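Local coordinates for protein mariner Mos1 transposase (Drosophila mauritiana, PDB 4MDB) that cuts the Mos1 transposon out of DNA and pastes it in at a new site, using two divalent metal ions bound by its RNase H-like catalytic domain, at residues Asn14-Leu19 and Glu211-Cys216; Ile83-Leu88 and Lys188-Trp193; Ala109-Arg114 and Gln118-Arg123. The protein carries 1 engineered substitution. One frame throughout, in Å; residues are numbered along the deposited sequence. Where two conformers were deposited one is given.

Contact 1. Residues Asn14-Leu19 and Glu211-Cys216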
loop_
_atom_site.group_PDB
_atom_site.type_symbol
_atom_site.label_atom_id
_atom_site.label_comp_id
_atom_site.label_asym_id
_atom_site.label_seq_id
_atom_site.Cartn_x
_atom_site.Cartn_y
_atom_site.Cartn_z
ATOM N N ASN A 14 -20.027 2.021 1.384
ATOM C CA ASN A 14 -20.424 1.147 0.276
ATOM C C ASN A 14 -19.243 0.209 -0.140
ATOM O O ASN A 14 -19.441 -1.000 -0.339
ATOM C CB ASN A 14 -20.834 1.952 -0.944
ATOM C CG ASN A 14 -22.210 2.601 -0.773
ATOM O OD1 ASN A 14 -22.957 2.260 0.173
ATOM N ND2 ASN A 14 -22.565 3.514 -1.695
ATOM N N THR A 15 -18.068 0.813 -0.191
ATOM C CA THR A 15 -16.802 0.038 -0.550
ATOM C C THR A 15 -16.559 -1.037 0.492
ATOM O O THR A 15 -16.349 -2.223 0.140
ATOM C CB THR A 15 -15.637 0.963 -0.706
ATOM O OG1 THR A 15 -15.954 1.858 -1.809
ATOM C CG2 THR A 15 -14.322 0.182 -1.027
ATOM N N CYS A 16 -16.612 -0.662 1.772
ATOM C CA CYS A 16 -16.438 -1.665 2.833
ATOM C C CYS A 16 -17.496 -2.794 2.810
ATOM O O CYS A 16 -17.205 -3.940 3.103
ATOM C CB CYS A 16 -16.378 -1.040 4.200
ATOM S SG CYS A 16 -14.913 0.011 4.370
ATOM N N GLU A 17 -18.766 -2.445 2.524
ATOM C CA GLU A 17 -19.803 -3.501 2.410
ATOM C C GLU A 17 -19.482 -4.548 1.347
ATOM O O GLU A 17 -19.642 -5.764 1.588
ATOM C CB GLU A 17 -21.188 -2.875 2.086
ATOM C CG GLU A 17 -21.793 -2.142 3.278
ATOM C CD GLU A 17 -23.169 -1.533 2.947
ATOM O OE1 GLU A 17 -23.927 -1.286 3.906
ATOM O OE2 GLU A 17 -23.508 -1.367 1.740
ATOM N N ILE A 18 -19.027 -4.057 0.201
ATOM C CA ILE A 18 -18.695 -4.868 -0.966
ATOM C C ILE A 18 -17.523 -5.773 -0.568
ATOM O O ILE A 18 -17.568 -7.001 -0.823
ATOM C CB ILE A 18 -18.352 -4.032 -2.190
ATOM C CG1 ILE A 18 -19.600 -3.315 -2.735
ATOM C CG2 ILE A 18 -17.735 -4.863 -3.321
ATOM C CD1 ILE A 18 -19.228 -2.175 -3.650
ATOM N N LEU A 19 -16.470 -5.193 0.013
ATOM C CA LEU A 19 -15.259 -5.997 0.339
ATOM C C LEU A 19 -15.578 -7.055 1.414
ATOM O O LEU A 19 -15.164 -8.241 1.317
ATOM C CB LEU A 19 -14.120 -5.081 0.767
ATOM C CG LEU A 19 -13.606 -4.152 -0.312
ATOM C CD1 LEU A 19 -12.673 -3.082 0.272
ATOM C CD2 LEU A 19 -12.957 -4.929 -1.435
ATOM N N GLU A 211 -11.739 -6.530 10.047
ATOM C CA GLU A 211 -12.178 -5.894 11.265
ATOM C C GLU A 211 -12.331 -4.375 10.972
ATOM O O GLU A 211 -13.314 -3.750 11.426
ATOM C CB GLU A 211 -11.187 -6.163 12.402
ATOM C CG GLU A 211 -11.096 -5.033 13.423
ATOM C CD GLU A 211 -10.157 -5.352 14.575
ATOM O OE1 GLU A 211 -10.664 -5.318 15.730
ATOM O OE2 GLU A 211 -8.935 -5.602 14.337
ATOM N N ARG A 212 -11.411 -3.824 10.186
ATOM C CA ARG A 212 -11.509 -2.438 9.749
ATOM C C ARG A 212 -12.766 -2.218 8.906
ATOM O O ARG A 212 -13.545 -1.302 9.170
ATOM C CB ARG A 212 -10.265 -2.036 8.953
ATOM C CG ARG A 212 -8.960 -2.221 9.710
ATOM C CD ARG A 212 -8.044 -1.021 9.530
ATOM N NE ARG A 212 -7.096 -0.888 10.632
ATOM C CZ ARG A 212 -6.883 0.241 11.302
ATOM N NH1 ARG A 212 -7.553 1.340 10.984
ATOM N NH2 ARG A 212 -6.001 0.270 12.292
ATOM N N TRP A 213 -12.959 -3.061 7.894
ATOM C CA TRP A 213 -14.152 -2.956 7.011
ATOM C C TRP A 213 -15.424 -2.953 7.892
ATOM O O TRP A 213 -16.325 -2.113 7.675
ATOM C CB TRP A 213 -14.254 -3.977 5.908
ATOM C CG TRP A 213 -13.132 -3.952 4.968
ATOM C CD1 TRP A 213 -12.378 -2.848 4.606
ATOM C CD2 TRP A 213 -12.514 -5.067 4.283
ATOM N NE1 TRP A 213 -11.403 -3.207 3.729
ATOM C CE2 TRP A 213 -11.486 -4.548 3.482
ATOM C CE3 TRP A 213 -12.817 -6.399 4.157
ATOM C CZ2 TRP A 213 -10.708 -5.355 2.676
ATOM C CZ3 TRP A 213 -12.043 -7.174 3.366
ATOM C CH2 TRP A 213 -11.001 -6.666 2.653
ATOM N N GLU A 214 -15.456 -3.866 8.869
ATOM C CA GLU A 214 -16.662 -4.015 9.764
ATOM C C GLU A 214 -16.889 -2.741 10.534
ATOM O O GLU A 214 -18.032 -2.308 10.682
ATOM C CB GLU A 214 -16.483 -5.206 10.711
ATOM C CG GLU A 214 -17.826 -5.846 11.012
ATOM C CD GLU A 214 -17.921 -7.304 10.616
ATOM O OE1 GLU A 214 -18.035 -7.635 9.388
ATOM O OE2 GLU A 214 -17.963 -8.123 11.568
ATOM N N LYS A 215 -15.817 -2.185 11.073
ATOM C CA LYS A 215 -15.908 -0.941 11.846
ATOM C C LYS A 215 -16.407 0.211 10.992
ATOM O O LYS A 215 -17.209 1.048 11.450
ATOM C CB LYS A 215 -14.592 -0.600 12.503
ATOM C CG LYS A 215 -14.276 -1.498 13.686
ATOM C CD LYS A 215 -13.029 -1.005 14.348
ATOM C CE LYS A 215 -12.679 -1.838 15.554
ATOM N NZ LYS A 215 -11.338 -1.346 15.987
ATOM N N CYS A 216 -15.909 0.294 9.759
ATOM C CA CYS A 216 -16.351 1.314 8.846
ATOM C C CYS A 216 -17.805 1.208 8.541
ATOM O O CYS A 216 -18.496 2.225 8.578
ATOM C CB CYS A 216 -15.502 1.264 7.565
ATOM S SG CYS A 216 -15.802 2.738 6.537
#

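Contact 2. Residues Ile83-Leu88 and Lys188-Trp193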
loop_
_atom_site.group_PDB
_atom_site.type_symbol
_atom_site.label_atom_id
_atom_site.label_comp_id
_atom_site.label_asym_id
_atom_site.label_seq_id
_atom_site.Cartn_x
_atom_site.Cartn_y
_atom_site.Cartn_z
ATOM N N ILE A 83 7.825 -6.667 -0.886
ATOM C CA ILE A 83 8.130 -7.213 -2.197
ATOM C C ILE A 83 9.186 -6.371 -2.914
ATOM O O ILE A 83 10.165 -6.880 -3.472
ATOM C CB ILE A 83 6.846 -7.446 -3.021
ATOM C CG1 ILE A 83 5.910 -8.434 -2.274
ATOM C CG2 ILE A 83 7.128 -7.962 -4.432
ATOM C CD1 ILE A 83 4.448 -8.336 -2.651
ATOM N N TYR A 84 8.996 -5.041 -2.925
ATOM C CA TYR A 84 9.735 -4.165 -3.753
ATOM C C TYR A 84 9.579 -2.788 -3.177
ATOM O O TYR A 84 8.540 -2.466 -2.655
ATOM C CB TYR A 84 9.260 -4.184 -5.169
ATOM C CG TYR A 84 9.983 -3.252 -6.100
ATOM C CD1 TYR A 84 11.320 -3.461 -6.392
ATOM C CD2 TYR A 84 9.383 -2.131 -6.653
ATOM C CE1 TYR A 84 11.994 -2.648 -7.306
ATOM C CE2 TYR A 84 10.039 -1.333 -7.570
ATOM C CZ TYR A 84 11.353 -1.590 -7.864
ATOM O OH TYR A 84 11.996 -0.729 -8.699
ATOM N N TYR A 85 10.619 -1.993 -3.178
ATOM C CA TYR A 85 10.466 -0.537 -2.912
ATOM C C TYR A 85 11.466 0.289 -3.675
ATOM O O TYR A 85 12.518 -0.217 -4.124
ATOM C CB TYR A 85 10.558 -0.246 -1.415
ATOM C CG TYR A 85 11.959 -0.202 -0.808
ATOM C CD1 TYR A 85 12.549 -1.342 -0.278
ATOM C CD2 TYR A 85 12.664 0.999 -0.732
ATOM C CE1 TYR A 85 13.818 -1.299 0.298
ATOM C CE2 TYR A 85 13.946 1.051 -0.193
ATOM C CZ TYR A 85 14.508 -0.084 0.342
ATOM O OH TYR A 85 15.775 -0.034 0.857
ATOM N N GLU A 86 11.090 1.542 -3.863
ATOM C CA GLU A 86 12.011 2.572 -4.416
ATOM C C GLU A 86 12.061 3.760 -3.503
ATOM O O GLU A 86 11.051 4.146 -2.881
ATOM C CB GLU A 86 11.574 2.966 -5.817
ATOM C CG GLU A 86 11.679 1.888 -6.871
ATOM C CD GLU A 86 11.286 2.355 -8.248
ATOM O OE1 GLU A 86 11.002 3.593 -8.397
ATOM O OE2 GLU A 86 11.146 1.510 -9.187
ATOM N N LEU A 87 13.258 4.355 -3.398
ATOM C CA LEU A 87 13.441 5.598 -2.701
ATOM C C LEU A 87 13.853 6.592 -3.808
ATOM O O LEU A 87 14.826 6.376 -4.598
ATOM C CB LEU A 87 14.440 5.425 -1.586
ATOM C CG LEU A 87 14.620 6.569 -0.593
ATOM C CD1 LEU A 87 13.465 6.730 0.410
ATOM C CD2 LEU A 87 15.942 6.443 0.124
ATOM N N LEU A 88 13.033 7.599 -3.996
ATOM C CA LEU A 88 13.223 8.486 -5.135
ATOM C C LEU A 88 14.328 9.495 -4.761
ATOM O O LEU A 88 14.581 9.770 -3.591
ATOM C CB LEU A 88 11.926 9.180 -5.544
ATOM C CG LEU A 88 10.972 8.611 -6.622
ATOM C CD1 LEU A 88 10.929 7.111 -6.740
ATOM C CD2 LEU A 88 9.553 9.174 -6.568
ATOM N N LYS A 188 19.614 2.044 3.770
ATOM C CA LYS A 188 20.030 1.061 4.759
ATOM C C LYS A 188 19.095 0.948 5.969
ATOM O O LYS A 188 18.791 -0.153 6.449
ATOM C CB LYS A 188 21.428 1.367 5.319
ATOM C CG LYS A 188 21.940 0.197 6.184
ATOM C CD LYS A 188 22.558 -0.887 5.287
ATOM C CE LYS A 188 22.206 -2.301 5.737
ATOM N NZ LYS A 188 22.819 -2.665 7.057
ATOM N N TRP A 189 18.677 2.082 6.508
ATOM C CA TRP A 189 17.748 2.028 7.618
ATOM C C TRP A 189 16.487 1.238 7.183
ATOM O O TRP A 189 16.020 0.340 7.907
ATOM C CB TRP A 189 17.370 3.431 8.084
ATOM C CG TRP A 189 16.565 3.381 9.259
ATOM C CD1 TRP A 189 16.993 3.268 10.535
ATOM C CD2 TRP A 189 15.129 3.404 9.313
ATOM N NE1 TRP A 189 15.932 3.211 11.378
ATOM C CE2 TRP A 189 14.771 3.282 10.651
ATOM C CE3 TRP A 189 14.127 3.458 8.355
ATOM C CZ2 TRP A 189 13.450 3.262 11.066
ATOM C CZ3 TRP A 189 12.792 3.405 8.792
ATOM C CH2 TRP A 189 12.481 3.316 10.082
ATOM N N LEU A 190 15.999 1.526 5.979
ATOM C CA LEU A 190 14.770 0.785 5.525
ATOM C C LEU A 190 15.033 -0.680 5.299
ATOM O O LEU A 190 14.243 -1.507 5.707
ATOM C CB LEU A 190 14.159 1.419 4.275
ATOM C CG LEU A 190 13.597 2.807 4.367
ATOM C CD1 LEU A 190 13.507 3.370 3.000
ATOM C CD2 LEU A 190 12.235 2.806 5.017
ATOM N N ASP A 191 16.133 -1.025 4.627
ATOM C CA ASP A 191 16.523 -2.439 4.488
ATOM C C ASP A 191 16.524 -3.155 5.796
ATOM O O ASP A 191 15.897 -4.210 5.923
ATOM C CB ASP A 191 17.898 -2.592 3.808
ATOM C CG ASP A 191 17.856 -2.249 2.354
ATOM O OD1 ASP A 191 16.749 -2.288 1.747
ATOM O OD2 ASP A 191 18.934 -1.905 1.800
ATOM N N GLU A 192 17.168 -2.591 6.801
ATOM C CA GLU A 192 17.235 -3.239 8.117
ATOM C C GLU A 192 15.878 -3.323 8.834
ATOM O O GLU A 192 15.557 -4.316 9.459
ATOM C CB GLU A 192 18.205 -2.550 9.097
ATOM C CG GLU A 192 19.687 -2.605 8.794
ATOM C CD GLU A 192 20.507 -1.938 9.899
ATOM O OE1 GLU A 192 20.276 -2.258 11.098
ATOM O OE2 GLU A 192 21.377 -1.088 9.575
ATOM N N TRP A 193 15.110 -2.249 8.722
ATOM C CA TRP A 193 13.884 -2.091 9.463
ATOM C C TRP A 193 12.891 -3.068 8.847
ATOM O O TRP A 193 12.218 -3.802 9.552
ATOM C CB TRP A 193 13.362 -0.622 9.380
ATOM C CG TRP A 193 12.109 -0.387 10.254
ATOM C CD1 TRP A 193 12.065 -0.108 11.609
ATOM C CD2 TRP A 193 10.732 -0.490 9.837
ATOM N NE1 TRP A 193 10.765 -0.046 12.032
ATOM C CE2 TRP A 193 9.932 -0.286 10.971
ATOM C CE3 TRP A 193 10.117 -0.781 8.626
ATOM C CZ2 TRP A 193 8.519 -0.277 10.910
ATOM C CZ3 TRP A 193 8.714 -0.847 8.593
ATOM C CH2 TRP A 193 7.963 -0.556 9.704
#

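Contact 3. Residues Ala109-Arg114 and Gln118-Arg123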
loop_
_atom_site.group_PDB
_atom_site.type_symbol
_atom_site.label_atom_id
_atom_site.label_comp_id
_atom_site.label_asym_id
_atom_site.label_seq_id
_atom_site.Cartn_x
_atom_site.Cartn_y
_atom_site.Cartn_z
ATOM N N ALA A 109 9.841 -8.271 -9.365
ATOM C CA ALA A 109 10.086 -8.667 -8.019
ATOM C C ALA A 109 9.129 -9.755 -7.535
ATOM O O ALA A 109 9.532 -10.709 -6.899
ATOM C CB ALA A 109 10.035 -7.468 -7.102
ATOM N N LEU A 110 7.841 -9.618 -7.865
ATOM C CA LEU A 110 6.805 -10.545 -7.458
ATOM C C LEU A 110 7.097 -11.943 -8.083
ATOM O O LEU A 110 6.990 -12.954 -7.379
ATOM C CB LEU A 110 5.494 -10.068 -8.022
ATOM C CG LEU A 110 4.155 -10.199 -7.374
ATOM C CD1 LEU A 110 4.160 -10.232 -5.863
ATOM C CD2 LEU A 110 3.432 -8.906 -7.813
ATOM N N GLN A 111 7.498 -11.969 -9.347
ATOM C CA GLN A 111 7.849 -13.249 -10.018
ATOM C C GLN A 111 8.996 -13.980 -9.316
ATOM O O GLN A 111 8.982 -15.203 -9.110
ATOM C CB GLN A 111 8.315 -12.987 -11.438
ATOM C CG GLN A 111 7.483 -13.573 -12.520
ATOM C CD GLN A 111 6.297 -12.743 -12.751
ATOM O OE1 GLN A 111 5.379 -12.725 -11.936
ATOM N NE2 GLN A 111 6.303 -12.019 -13.846
ATOM N N ARG A 112 9.997 -13.211 -8.946
ATOM C CA ARG A 112 11.152 -13.720 -8.256
ATOM C C ARG A 112 10.904 -14.143 -6.818
ATOM O O ARG A 112 11.509 -15.090 -6.315
ATOM C CB ARG A 112 12.242 -12.634 -8.305
ATOM C CG ARG A 112 13.576 -13.078 -7.695
ATOM C CD ARG A 112 14.663 -12.023 -7.946
ATOM N NE ARG A 112 14.326 -10.718 -7.370
ATOM C CZ ARG A 112 14.402 -10.398 -6.108
ATOM N NH1 ARG A 112 14.818 -11.246 -5.167
ATOM N NH2 ARG A 112 14.034 -9.173 -5.755
ATOM N N LYS A 113 10.020 -13.434 -6.094
ATOM C CA LYS A 113 9.871 -13.638 -4.648
ATOM C C LYS A 113 8.602 -14.358 -4.211
ATOM O O LYS A 113 8.505 -14.744 -3.063
ATOM C CB LYS A 113 9.903 -12.303 -3.919
ATOM C CG LYS A 113 11.277 -11.724 -3.771
ATOM C CD LYS A 113 11.107 -10.268 -3.465
ATOM C CE LYS A 113 10.835 -10.125 -1.975
ATOM N NZ LYS A 113 11.824 -10.918 -1.211
ATOM N N ARG A 114 7.654 -14.478 -5.120
ATOM C CA ARG A 114 6.375 -15.119 -4.864
ATOM C C ARG A 114 6.024 -16.183 -5.889
ATOM O O ARG A 114 5.273 -15.969 -6.849
ATOM C CB ARG A 114 5.292 -14.045 -4.787
ATOM C CG ARG A 114 5.541 -13.024 -3.698
ATOM C CD ARG A 114 5.301 -13.525 -2.279
ATOM N NE ARG A 114 5.425 -12.499 -1.243
ATOM C CZ ARG A 114 6.551 -12.090 -0.663
ATOM N NH1 ARG A 114 7.755 -12.596 -1.010
ATOM N NH2 ARG A 114 6.544 -11.162 0.227
ATOM N N GLN A 118 4.461 -16.628 -9.888
ATOM C CA GLN A 118 5.244 -16.900 -11.099
ATOM C C GLN A 118 4.487 -17.959 -11.871
ATOM O O GLN A 118 4.449 -17.934 -13.031
ATOM C CB GLN A 118 6.692 -17.318 -10.803
ATOM C CG GLN A 118 7.307 -18.375 -11.720
ATOM C CD GLN A 118 7.924 -19.519 -10.954
ATOM O OE1 GLN A 118 8.881 -19.354 -10.226
ATOM N NE2 GLN A 118 7.336 -20.689 -11.095
ATOM N N LYS A 119 3.934 -18.926 -11.146
ATOM C CA LYS A 119 3.320 -20.098 -11.761
ATOM C C LYS A 119 1.912 -19.830 -12.274
ATOM O O LYS A 119 1.297 -20.691 -12.903
ATOM C CB LYS A 119 3.301 -21.269 -10.774
ATOM C CG LYS A 119 4.590 -21.438 -9.986
ATOM C CD LYS A 119 4.637 -22.788 -9.289
ATOM C CE LYS A 119 5.922 -22.952 -8.493
ATOM N NZ LYS A 119 5.682 -23.627 -7.187
ATOM N N ARG A 120 1.402 -18.634 -12.002
ATOM C CA ARG A 120 0.061 -18.274 -12.435
ATOM C C ARG A 120 -1.016 -19.106 -11.760
ATOM O O ARG A 120 -2.087 -19.315 -12.329
ATOM C CB ARG A 120 -0.060 -18.399 -13.957
ATOM C CG ARG A 120 0.687 -17.325 -14.730
ATOM C CD ARG A 120 0.569 -15.972 -14.048
ATOM N NE ARG A 120 1.311 -14.934 -14.760
ATOM C CZ ARG A 120 2.283 -14.207 -14.220
ATOM N NH1 ARG A 120 2.637 -14.402 -12.956
ATOM N NH2 ARG A 120 2.902 -13.284 -14.942
ATOM N N GLN A 121 -0.744 -19.579 -10.548
ATOM C CA GLN A 121 -1.755 -20.330 -9.845
ATOM C C GLN A 121 -2.584 -19.352 -9.123
ATOM O O GLN A 121 -3.595 -19.729 -8.561
ATOM C CB GLN A 121 -1.161 -21.270 -8.841
ATOM C CG GLN A 121 0.229 -21.710 -9.160
ATOM C CD GLN A 121 0.637 -22.794 -8.240
ATOM O OE1 GLN A 121 0.797 -22.582 -7.034
ATOM N NE2 GLN A 121 0.736 -23.990 -8.784
ATOM N N HIS A 122 -2.133 -18.084 -9.111
ATOM C CA HIS A 122 -2.769 -17.155 -8.185
ATOM C C HIS A 122 -2.728 -15.727 -8.719
ATOM O O HIS A 122 -1.654 -15.154 -8.907
ATOM C CB HIS A 122 -2.096 -17.222 -6.812
ATOM C CG HIS A 122 -2.810 -18.099 -5.832
ATOM N ND1 HIS A 122 -3.207 -17.658 -4.588
ATOM C CD2 HIS A 122 -3.199 -19.393 -5.913
ATOM C CE1 HIS A 122 -3.809 -18.641 -3.944
ATOM N NE2 HIS A 122 -3.818 -19.706 -4.726
ATOM N N ARG A 123 -3.904 -15.157 -8.960
ATOM C CA ARG A 123 -4.006 -13.801 -9.466
ATOM C C ARG A 123 -3.797 -12.776 -8.371
ATOM O O ARG A 123 -4.340 -12.901 -7.277
ATOM C CB ARG A 123 -5.399 -13.622 -10.080
ATOM C CG ARG A 123 -5.606 -12.316 -10.763
ATOM C CD ARG A 123 -7.011 -12.164 -11.271
ATOM N NE ARG A 123 -7.122 -10.947 -12.097
ATOM C CZ ARG A 123 -8.275 -10.429 -12.538
ATOM N NH1 ARG A 123 -9.459 -10.963 -12.193
ATOM N NH2 ARG A 123 -8.293 -9.342 -13.305
#

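Contact 1. Residues Asn14-Leu19 and Glu211-Cys216
A helix-helix packing motif between the two ends of the RNase H-like catalytic domain brings Cys16 and Leu19 of helix 6-25 against Trp213 and Cys216 of helix 209-218. The short segments run closer to antiparallel than parallel, at 135°, and their axes come within 8.7 Å. Each contributes two residues three positions apart, so that one ridge of each helix does the touching and the CA atoms of Cys16 and Trp213 stand only 4.9 Å from each other.

Leu19 supplies the broad part of the interface. Its CB lies almost exactly over the centre of the six-membered ring of Trp213, 3.6 Å from the centroid and 3° off the normal, a CH-pi contact directed straight at the pi face. CD1 of Leu19 lies above and just outside the NE1-CE2 border of the indole, 3.7 Å from NE1 of Trp213. The ring is delivered there by a chi1 of -60°, which sets CG of Trp213 anti to its own carbonyl carbon.

Cys16 meets the same indole obliquely: its SG is 3.8 Å from CD1 of Trp213, a sulfur-aromatic contact. That sulfur also approaches CB of Cys216 at 3.5 Å and SG of Cys216 at 3.6 Å, too far for a disulfide. Around this patch, Leu160 touches Cys16, Leu151 packs on Leu19, and Tyr23 touches Trp213.

All four touching residues are buried. Dispersion, an aromatic face and two reduced sulfurs therefore carry the join, which fastens the C-terminal helix to the N-terminal one by apolar and sulfur-aromatic contact, with no hydrogen bond between the segments.

Contact 2. Residues Ile83-Leu88 and Lys188-Trp193
The Tyr85 ring has Asp191 OD1 at its edge, near the ring plane, while Leu190 CD1 approaches obliquely, 4.0 Å from CE2 of Tyr85. Phe194 adds an edge-to-face ring contact. Within the helix, CB of Trp193 lies 4.0 Å above a face of the Trp189 ring, toward its rim, and CH2 of Trp189 above a face of the Trp193 ring. With chi1 at 79°, CG of Tyr85 sits between its backbone N and carbonyl carbon, and the phenol extends from strand 81-87 to helix 183-196.

At the ring's far end, OH of Tyr85 donates a 2.6 Å hydrogen bond to OD1 of Asp191, and a weak hydrogen bond links the same hydroxyl to O of Lys187. The hydroxyl meets OD1 from above the carboxylate, 53° out of its plane. Leu87 completes the apolar side, its CD1 4.2 Å from CD1 of Leu190.

The helix thus packs nearly antiparallel on the outermost strand of the RNase H-like sheet, through side chains alone. A short bond to an exposed carboxylate, beside buried leucines, implies a phenol anchored by its polar end while its ring stays in apolar surroundings.

Contact 3. Residues Ala109-Arg114 and Gln118-Arg123
The first polar link between the segments joins backbone to backbone: N of Gln118 donates to O of Arg114 at 3.2 Å, with an N-H...O angle of 148°. It is the i to i+4 bond of the one-turn helix 115-118, accepted by the residue before it. Arg114 both leaves helix 96-113 and occupies the N-cap position of the next one. Its side chain folds back over its own helix end, where NH1 bonds to O of Lys113 at 3.1 Å; the donor stands well above the carbonyl plane although the oxygen lies in the guanidinium plane. Its main charge partner is Asp78, which forms a salt bridge with NE and so links the turn to strand 69-78.

A second crossing is weaker. NH1 of Arg120 points at OE1 of Gln111 from 3.4 Å, a long but nearly straight bond at 169°. The oxygen sits at the guanidinium edge, with the amide and guanidinium planes 69° apart. A bend at chi2 swings the end of Arg120 toward Gln111 on helix 96-113. The positive phi of Arg120 closes a Schellman motif at the end of helix 115-118.

The packing is made by the two glutamines. CB of Gln118 rests 3.5 Å from O of Gln111 and 4.2 Å from CG of Gln111, while their amides are turned steeply against each other.

The result is a junction between two consecutive helices. Arg114 NH1 meets O of Lys113 and Arg120 NH1 meets O of Tyr117, each near the C-terminal end of a helix. For helix 96-113 the carbonyl end may favour the positive charge.

Contact 1 is wholly buried and apolar, whereas contacts 2 and 3 are only partly buried: contact 2 adds a phenol-carboxylate bond to apolar packing, and contact 3 rests on a backbone bond and a weak arginine-glutamine one. Contact 1 joins helices from the two ends of the chain; contact 2 sets a late helix on the outer strand of the sheet; contact 3 is local, turning the chain from helix 96-113 toward strand 125-127. Contacts 2 and 3 touch through Ile83, which packs against Ala109, Leu110, Lys113 and Arg114, since strand 81-87 leads on to that helix. Contact 1 stands apart, on the opposite side of the chain's centre from contact 2.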